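Lovastatin nonaketide synthase, polyketide synthase component (PDB 7CPX) works with LovC to build the dihydromonacolin L nonaketide of the lovastatin pathway from malonyl-CoA, elongating, reducing, dehydrating and methylating the chain on its carrier domain. Local coordinates at residues C268-R280 and A291-L305. The protein carries 2 engineered substitutions. Sequence-based numbering, arbitrary orientation.
Sequences CVIRETGVNQDGR and AQEALIKATYAQAGL
R271, E272, G274 and N276 of strand 268-277 face T299, Q302, L295 and A291 of helix 291-302 and the adjoining A303, a strand-against-helix packing in the C-terminal half of the thiolase-type ketosynthase fold. Helix and strand run roughly antiparallel, with axes 7.6 Å apart at closest approach. The strand lies between strands 11-19 and 439-446 of the mixed sheet, and helix 183-196 covers its other face. A classic beta bulge at R271 and E272, opposite I444, turns both side chains toward the helix.

R271 runs out extended past the CB of A303 and grips A303 O side-on: NE lies 2.8 Å and NH2 2.7 Å from that oxygen, which sits at the edge of the guanidinium plane. CD2 of L305 covers one guanidinium face, 3.3 Å from R271 NH1, and that same NH1 makes a salt bridge to E446. E272 sends CG anti to its N (chi1 -174°) and bends at chi2, laying CG against CG2 and O of T299. Its carboxylate stands nearly perpendicular to the amide of Q302, whose NE2 is modelled so close to OE2 that the length of this bond is doubtful. OE1 pairs with R196. At G274 the helix comes in close, T299 CG2 and L295 CD1 resting on the bare backbone. Farther along, N276 packs its amide on CB of L295, its OD1 taken by N440, while ND2 lies 2.7 Å from A291 O. D278, also bonded to N440, touches A291 CB.

A303 O lies at the C-terminal end of the helix, just before G304, which has positive phi and closes a Schellman motif, so the arginine probably stabilises the negative end of the helix dipole, while E446 probably offsets its charge within a buried seam.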
ATOM      1  N   CYS A 268      43.066 -16.203 -32.226  1.00 85.15           N
ATOM      2  CA  CYS A 268      42.574 -17.265 -33.098  1.00 85.15           C
ATOM      3  C   CYS A 268      42.131 -16.640 -34.411  1.00 85.15           C
ATOM      4  O   CYS A 268      42.220 -15.428 -34.598  1.00 85.15           O
ATOM      5  CB  CYS A 268      41.429 -18.050 -32.453  1.00 85.15           C
ATOM      6  SG  CYS A 268      39.927 -17.096 -32.175  1.00 85.15           S
ATOM      7  N   VAL A 269      41.646 -17.482 -35.316  1.00 84.70           N
ATOM      8  CA  VAL A 269      41.201 -17.058 -36.636  1.00 84.70           C
ATOM      9  C   VAL A 269      39.758 -17.502 -36.807  1.00 84.70           C
ATOM     10  O   VAL A 269      39.474 -18.700 -36.901  1.00 84.70           O
ATOM     11  CB  VAL A 269      42.088 -17.637 -37.746  1.00 84.70           C
ATOM     12  CG1 VAL A 269      41.349 -17.632 -39.070  1.00 84.70           C
ATOM     13  CG2 VAL A 269      43.377 -16.849 -37.860  1.00 84.70           C
ATOM     14  N   ILE A 270      38.843 -16.538 -36.868  1.00 80.72           N
ATOM     15  CA  ILE A 270      37.457 -16.801 -37.237  1.00 80.72           C
ATOM     16  C   ILE A 270      37.429 -16.898 -38.759  1.00 80.72           C
ATOM     17  O   ILE A 270      37.394 -15.886 -39.464  1.00 80.72           O
ATOM     18  CB  ILE A 270      36.510 -15.720 -36.715  1.00 80.72           C
ATOM     19  CG1 ILE A 270      36.639 -15.601 -35.196  1.00 80.72           C
ATOM     20  CG2 ILE A 270      35.078 -16.046 -37.094  1.00 80.72           C
ATOM     21  CD1 ILE A 270      35.787 -14.514 -34.594  1.00 80.72           C
ATOM     22  N   ARG A 271      37.476 -18.130 -39.268  1.00 85.52           N
ATOM     23  CA  ARG A 271      37.504 -18.340 -40.710  1.00 85.52           C
ATOM     24  C   ARG A 271      36.179 -17.953 -41.349  1.00 85.52           C
ATOM     25  O   ARG A 271      36.156 -17.338 -42.422  1.00 85.52           O
ATOM     26  CB  ARG A 271      37.838 -19.802 -41.003  1.00 85.52           C
ATOM     27  CG  ARG A 271      37.810 -20.176 -42.468  1.00 85.52           C
ATOM     28  CD  ARG A 271      38.453 -21.533 -42.682  1.00 85.52           C
ATOM     29  NE  ARG A 271      38.478 -21.924 -44.086  1.00 85.52           N
ATOM     30  CZ  ARG A 271      39.245 -22.885 -44.581  1.00 85.52           C
ATOM     31  NH1 ARG A 271      40.094 -23.555 -43.818  1.00 85.52           N
ATOM     32  NH2 ARG A 271      39.166 -23.177 -45.876  1.00 85.52           N
ATOM     33  N   GLU A 272      35.068 -18.301 -40.708  1.00 84.03           N
ATOM     34  CA  GLU A 272      33.752 -17.999 -41.245  1.00 84.03           C
ATOM     35  C   GLU A 272      32.748 -18.008 -40.105  1.00 84.03           C
ATOM     36  O   GLU A 272      32.904 -18.744 -39.128  1.00 84.03           O
ATOM     37  CB  GLU A 272      33.347 -19.008 -42.325  1.00 84.03           C
ATOM     38  CG  GLU A 272      32.042 -18.686 -43.031  1.00 84.03           C
ATOM     39  CD  GLU A 272      32.115 -17.408 -43.840  1.00 84.03           C
ATOM     40  OE1 GLU A 272      33.231 -16.879 -44.022  1.00 84.03           O
ATOM     41  OE2 GLU A 272      31.054 -16.928 -44.292  1.00 84.03           O
ATOM     42  N   THR A 273      31.714 -17.182 -40.244  1.00 79.53           N
ATOM     43  CA  THR A 273      30.665 -17.071 -39.232  1.00 79.53           C
ATOM     44  C   THR A 273      29.336 -16.894 -39.958  1.00 79.53           C
ATOM     45  O   THR A 273      28.965 -15.776 -40.325  1.00 79.53           O
ATOM     46  CB  THR A 273      30.930 -15.914 -38.278  1.00 79.53           C
ATOM     47  OG1 THR A 273      32.263 -16.015 -37.762  1.00 79.53           O
ATOM     48  CG2 THR A 273      29.944 -15.945 -37.123  1.00 79.53           C
ATOM     49  N   GLY A 274      28.626 -17.998 -40.159  1.00 78.08           N
ATOM     50  CA  GLY A 274      27.314 -17.949 -40.763  1.00 78.08           C
ATOM     51  C   GLY A 274      26.223 -17.787 -39.721  1.00 78.08           C
ATOM     52  O   GLY A 274      26.373 -18.183 -38.568  1.00 78.08           O
ATOM     53  N   VAL A 275      25.117 -17.184 -40.144  1.00 74.47           N
ATOM     54  CA  VAL A 275      23.950 -16.988 -39.296  1.00 74.47           C
ATOM     55  C   VAL A 275      22.724 -17.417 -40.082  1.00 74.47           C
ATOM     56  O   VAL A 275      22.525 -16.975 -41.220  1.00 74.47           O
ATOM     57  CB  VAL A 275      23.814 -15.530 -38.833  1.00 74.47           C
ATOM     58  CG1 VAL A 275      22.589 -15.367 -37.959  1.00 74.47           C
ATOM     59  CG2 VAL A 275      25.057 -15.105 -38.083  1.00 74.47           C
ATOM     60  N   ASN A 276      21.906 -18.274 -39.481  1.00 76.16           N
ATOM     61  CA  ASN A 276      20.654 -18.716 -40.071  1.00 76.16           C
ATOM     62  C   ASN A 276      19.594 -18.749 -38.978  1.00 76.16           C
ATOM     63  O   ASN A 276      19.873 -18.492 -37.802  1.00 76.16           O
ATOM     64  CB  ASN A 276      20.819 -20.080 -40.758  1.00 76.16           C
ATOM     65  CG  ASN A 276      20.206 -21.222 -39.970  1.00 76.16           C
ATOM     66  OD1 ASN A 276      20.399 -21.340 -38.761  1.00 76.16           O
ATOM     67  ND2 ASN A 276      19.472 -22.083 -40.662  1.00 76.16           N
ATOM     68  N   GLN A 277      18.367 -19.068 -39.372  1.00 77.47           N
ATOM     69  CA  GLN A 277      17.220 -19.007 -38.484  1.00 77.47           C
ATOM     70  C   GLN A 277      16.399 -20.281 -38.612  1.00 77.47           C
ATOM     71  O   GLN A 277      16.409 -20.943 -39.652  1.00 77.47           O
ATOM     72  CB  GLN A 277      16.371 -17.775 -38.811  1.00 77.47           C
ATOM     73  CG  GLN A 277      14.998 -17.746 -38.187  1.00 77.47           C
ATOM     74  CD  GLN A 277      15.027 -17.662 -36.683  1.00 77.47           C
ATOM     75  OE1 GLN A 277      15.870 -16.984 -36.101  1.00 77.47           O
ATOM     76  NE2 GLN A 277      14.092 -18.347 -36.040  1.00 77.47           N
ATOM     77  N   ASP A 278      15.697 -20.622 -37.537  1.00 80.09           N
ATOM     78  CA  ASP A 278      14.794 -21.762 -37.554  1.00 80.09           C
ATOM     79  C   ASP A 278      13.466 -21.370 -38.185  1.00 80.09           C
ATOM     80  O   ASP A 278      12.931 -20.289 -37.927  1.00 80.09           O
ATOM     81  CB  ASP A 278      14.561 -22.286 -36.138  1.00 80.09           C
ATOM     82  CG  ASP A 278      15.839 -22.734 -35.467  1.00 80.09           C
ATOM     83  OD1 ASP A 278      16.745 -23.211 -36.178  1.00 80.09           O
ATOM     84  OD2 ASP A 278      15.941 -22.613 -34.229  1.00 80.09           O
ATOM     85  N   GLY A 279      12.933 -22.262 -39.013  1.00 82.35           N
ATOM     86  CA  GLY A 279      11.658 -22.019 -39.654  1.00 82.35           C
ATOM     87  C   GLY A 279      10.503 -22.087 -38.678  1.00 82.35           C
ATOM     88  O   GLY A 279      10.680 -21.848 -37.480  1.00 82.35           O
ATOM     89  N   ARG A 280       9.313 -22.414 -39.179  1.00 85.66           N
ATOM     90  CA  ARG A 280       8.123 -22.514 -38.335  1.00 85.66           C
ATOM     91  C   ARG A 280       8.172 -23.833 -37.564  1.00 85.66           C
ATOM     92  O   ARG A 280       7.408 -24.772 -37.799  1.00 85.66           O
ATOM     93  CB  ARG A 280       6.858 -22.398 -39.174  1.00 85.66           C
ATOM     94  CG  ARG A 280       5.615 -22.099 -38.354  1.00 85.66           C
ATOM     95  CD  ARG A 280       4.359 -22.063 -39.211  1.00 85.66           C
ATOM     96  NE  ARG A 280       4.469 -21.124 -40.323  1.00 85.66           N
ATOM     97  CZ  ARG A 280       4.801 -21.455 -41.564  1.00 85.66           C
ATOM     98  NH1 ARG A 280       5.081 -22.703 -41.901  1.00 85.66           N
ATOM     99  NH2 ARG A 280       4.855 -20.505 -42.495  1.00 85.66           N
ATOM    100  N   ALA A 291      17.502 -26.640 -39.614  1.00 80.52           N
ATOM    101  CA  ALA A 291      18.011 -25.290 -39.821  1.00 80.52           C
ATOM    102  C   ALA A 291      19.458 -25.174 -39.364  1.00 80.52           C
ATOM    103  O   ALA A 291      20.285 -24.563 -40.048  1.00 80.52           O
ATOM    104  CB  ALA A 291      17.131 -24.282 -39.082  1.00 80.52           C
ATOM    105  N   GLN A 292      19.785 -25.759 -38.211  1.00 81.50           N
ATOM    106  CA  GLN A 292      21.151 -25.679 -37.705  1.00 81.50           C
ATOM    107  C   GLN A 292      22.109 -26.494 -38.566  1.00 81.50           C
ATOM    108  O   GLN A 292      23.257 -26.087 -38.785  1.00 81.50           O
ATOM    109  CB  GLN A 292      21.189 -26.148 -36.252  1.00 81.50           C
ATOM    110  CG  GLN A 292      20.360 -25.281 -35.324  1.00 81.50           C
ATOM    111  CD  GLN A 292      20.103 -25.934 -33.987  1.00 81.50           C
ATOM    112  OE1 GLN A 292      20.642 -27.000 -33.689  1.00 81.50           O
ATOM    113  NE2 GLN A 292      19.273 -25.299 -33.170  1.00 81.50           N
ATOM    114  N   GLU A 293      21.659 -27.648 -39.063  1.00 84.43           N
ATOM    115  CA  GLU A 293      22.479 -28.423 -39.986  1.00 84.43           C
ATOM    116  C   GLU A 293      22.766 -27.626 -41.250  1.00 84.43           C
ATOM    117  O   GLU A 293      23.904 -27.603 -41.738  1.00 84.43           O
ATOM    118  CB  GLU A 293      21.774 -29.735 -40.330  1.00 84.43           C
ATOM    119  CG  GLU A 293      22.523 -30.617 -41.319  1.00 84.43           C
ATOM    120  CD  GLU A 293      21.658 -31.734 -41.867  1.00 84.43           C
ATOM    121  OE1 GLU A 293      20.493 -31.852 -41.436  1.00 84.43           O
ATOM    122  OE2 GLU A 293      22.143 -32.496 -42.731  1.00 84.43           O
ATOM    123  N   ALA A 294      21.741 -26.971 -41.797  1.00 81.31           N
ATOM    124  CA  ALA A 294      21.942 -26.139 -42.976  1.00 81.31           C
ATOM    125  C   ALA A 294      22.888 -24.989 -42.669  1.00 81.31           C
ATOM    126  O   ALA A 294      23.723 -24.623 -43.502  1.00 81.31           O
ATOM    127  CB  ALA A 294      20.600 -25.610 -43.481  1.00 81.31           C
ATOM    128  N   LEU A 295      22.772 -24.408 -41.476  1.00 78.73           N
ATOM    129  CA  LEU A 295      23.676 -23.336 -41.075  1.00 78.73           C
ATOM    130  C   LEU A 295      25.117 -23.818 -41.067  1.00 78.73           C
ATOM    131  O   LEU A 295      26.011 -23.152 -41.599  1.00 78.73           O
ATOM    132  CB  LEU A 295      23.286 -22.817 -39.693  1.00 78.73           C
ATOM    133  CG  LEU A 295      24.323 -21.966 -38.960  1.00 78.73           C
ATOM    134  CD1 LEU A 295      24.707 -20.759 -39.786  1.00 78.73           C
ATOM    135  CD2 LEU A 295      23.792 -21.533 -37.606  1.00 78.73           C
ATOM    136  N   ILE A 296      25.361 -24.976 -40.457  1.00 81.42           N
ATOM    137  CA  ILE A 296      26.721 -25.497 -40.373  1.00 81.42           C
ATOM    138  C   ILE A 296      27.260 -25.784 -41.768  1.00 81.42           C
ATOM    139  O   ILE A 296      28.395 -25.419 -42.105  1.00 81.42           O
ATOM    140  CB  ILE A 296      26.760 -26.751 -39.484  1.00 81.42           C
ATOM    141  CG1 ILE A 296      26.365 -26.388 -38.052  1.00 81.42           C
ATOM    142  CG2 ILE A 296      28.146 -27.365 -39.505  1.00 81.42           C
ATOM    143  CD1 ILE A 296      26.066 -27.579 -37.180  1.00 81.42           C
ATOM    144  N   LYS A 297      26.452 -26.441 -42.601  1.00 83.51           N
ATOM    145  CA  LYS A 297      26.905 -26.776 -43.946  1.00 83.51           C
ATOM    146  C   LYS A 297      27.209 -25.521 -44.753  1.00 83.51           C
ATOM    147  O   LYS A 297      28.236 -25.449 -45.437  1.00 83.51           O
ATOM    148  CB  LYS A 297      25.854 -27.629 -44.654  1.00 83.51           C
ATOM    149  CG  LYS A 297      25.695 -29.020 -44.065  1.00 83.51           C
ATOM    150  CD  LYS A 297      24.654 -29.828 -44.819  1.00 83.51           C
ATOM    151  CE  LYS A 297      24.599 -31.264 -44.326  1.00 83.51           C
ATOM    152  NZ  LYS A 297      23.606 -32.077 -45.078  1.00 83.51           N
ATOM    153  N   ALA A 298      26.331 -24.518 -44.682  1.00 83.26           N
ATOM    154  CA  ALA A 298      26.548 -23.286 -45.428  1.00 83.26           C
ATOM    155  C   ALA A 298      27.775 -22.545 -44.920  1.00 83.26           C
ATOM    156  O   ALA A 298      28.534 -21.978 -45.712  1.00 83.26           O
ATOM    157  CB  ALA A 298      25.311 -22.395 -45.336  1.00 83.26           C
ATOM    158  N   THR A 299      27.980 -22.527 -43.603  1.00 81.73           N
ATOM    159  CA  THR A 299      29.149 -21.855 -43.051  1.00 81.73           C
ATOM    160  C   THR A 299      30.432 -22.528 -43.516  1.00 81.73           C
ATOM    161  O   THR A 299      31.399 -21.852 -43.884  1.00 81.73           O
ATOM    162  CB  THR A 299      29.075 -21.847 -41.524  1.00 81.73           C
ATOM    163  OG1 THR A 299      27.796 -21.351 -41.108  1.00 81.73           O
ATOM    164  CG2 THR A 299      30.165 -20.967 -40.941  1.00 81.73           C
ATOM    165  N   TYR A 300      30.459 -23.862 -43.510  1.00 83.85           N
ATOM    166  CA  TYR A 300      31.648 -24.565 -43.975  1.00 83.85           C
ATOM    167  C   TYR A 300      31.865 -24.355 -45.468  1.00 83.85           C
ATOM    168  O   TYR A 300      33.008 -24.210 -45.920  1.00 83.85           O
ATOM    169  CB  TYR A 300      31.544 -26.052 -43.643  1.00 83.85           C
ATOM    170  CG  TYR A 300      32.022 -26.384 -42.250  1.00 83.85           C
ATOM    171  CD1 TYR A 300      31.181 -26.252 -41.158  1.00 83.85           C
ATOM    172  CD2 TYR A 300      33.318 -26.821 -42.026  1.00 83.85           C
ATOM    173  CE1 TYR A 300      31.613 -26.548 -39.885  1.00 83.85           C
ATOM    174  CE2 TYR A 300      33.759 -27.120 -40.755  1.00 83.85           C
ATOM    175  CZ  TYR A 300      32.901 -26.981 -39.688  1.00 83.85           C
ATOM    176  OH  TYR A 300      33.329 -27.277 -38.416  1.00 83.85           O
ATOM    177  N   ALA A 301      30.785 -24.335 -46.252  1.00 85.61           N
ATOM    178  CA  ALA A 301      30.920 -24.074 -47.680  1.00 85.61           C
ATOM    179  C   ALA A 301      31.475 -22.679 -47.932  1.00 85.61           C
ATOM    180  O   ALA A 301      32.345 -22.492 -48.789  1.00 85.61           O
ATOM    181  CB  ALA A 301      29.569 -24.246 -48.374  1.00 85.61           C
ATOM    182  N   GLN A 302      30.982 -21.685 -47.191  1.00 84.65           N
ATOM    183  CA  GLN A 302      31.489 -20.325 -47.337  1.00 84.65           C
ATOM    184  C   GLN A 302      32.960 -20.252 -46.956  1.00 84.65           C
ATOM    185  O   GLN A 302      33.737 -19.515 -47.575  1.00 84.65           O
ATOM    186  CB  GLN A 302      30.664 -19.368 -46.480  1.00 84.65           C
ATOM    187  CG  GLN A 302      29.224 -19.216 -46.943  1.00 84.65           C
ATOM    188  CD  GLN A 302      28.320 -18.584 -45.897  1.00 84.65           C
ATOM    189  OE1 GLN A 302      27.102 -18.751 -45.942  1.00 84.65           O
ATOM    190  NE2 GLN A 302      28.909 -17.854 -44.955  1.00 84.65           N
ATOM    191  N   ALA A 303      33.361 -21.013 -45.937  1.00 84.87           N
ATOM    192  CA  ALA A 303      34.757 -21.070 -45.530  1.00 84.87           C
ATOM    193  C   ALA A 303      35.628 -21.816 -46.529  1.00 84.87           C
ATOM    194  O   ALA A 303      36.853 -21.818 -46.372  1.00 84.87           O
ATOM    195  CB  ALA A 303      34.875 -21.737 -44.159  1.00 84.87           C
ATOM    196  N   GLY A 304      35.035 -22.446 -47.539  1.00 86.83           N
ATOM    197  CA  GLY A 304      35.793 -23.300 -48.427  1.00 86.83           C
ATOM    198  C   GLY A 304      36.107 -24.654 -47.841  1.00 86.83           C
ATOM    199  O   GLY A 304      37.060 -25.304 -48.280  1.00 86.83           O
ATOM    200  N   LEU A 305      35.333 -25.097 -46.855  1.00 86.94           N
ATOM    201  CA  LEU A 305      35.571 -26.345 -46.145  1.00 86.94           C
ATOM    202  C   LEU A 305      34.520 -27.369 -46.546  1.00 86.94           C
ATOM    203  O   LEU A 305      33.320 -27.074 -46.527  1.00 86.94           O
ATOM    204  CB  LEU A 305      35.536 -26.119 -44.633  1.00 86.94           C
ATOM    205  CG  LEU A 305      36.683 -25.287 -44.062  1.00 86.94           C
ATOM    206  CD1 LEU A 305      36.439 -24.983 -42.599  1.00 86.94           C
ATOM    207  CD2 LEU A 305      38.001 -26.013 -44.237  1.00 86.94           C
TER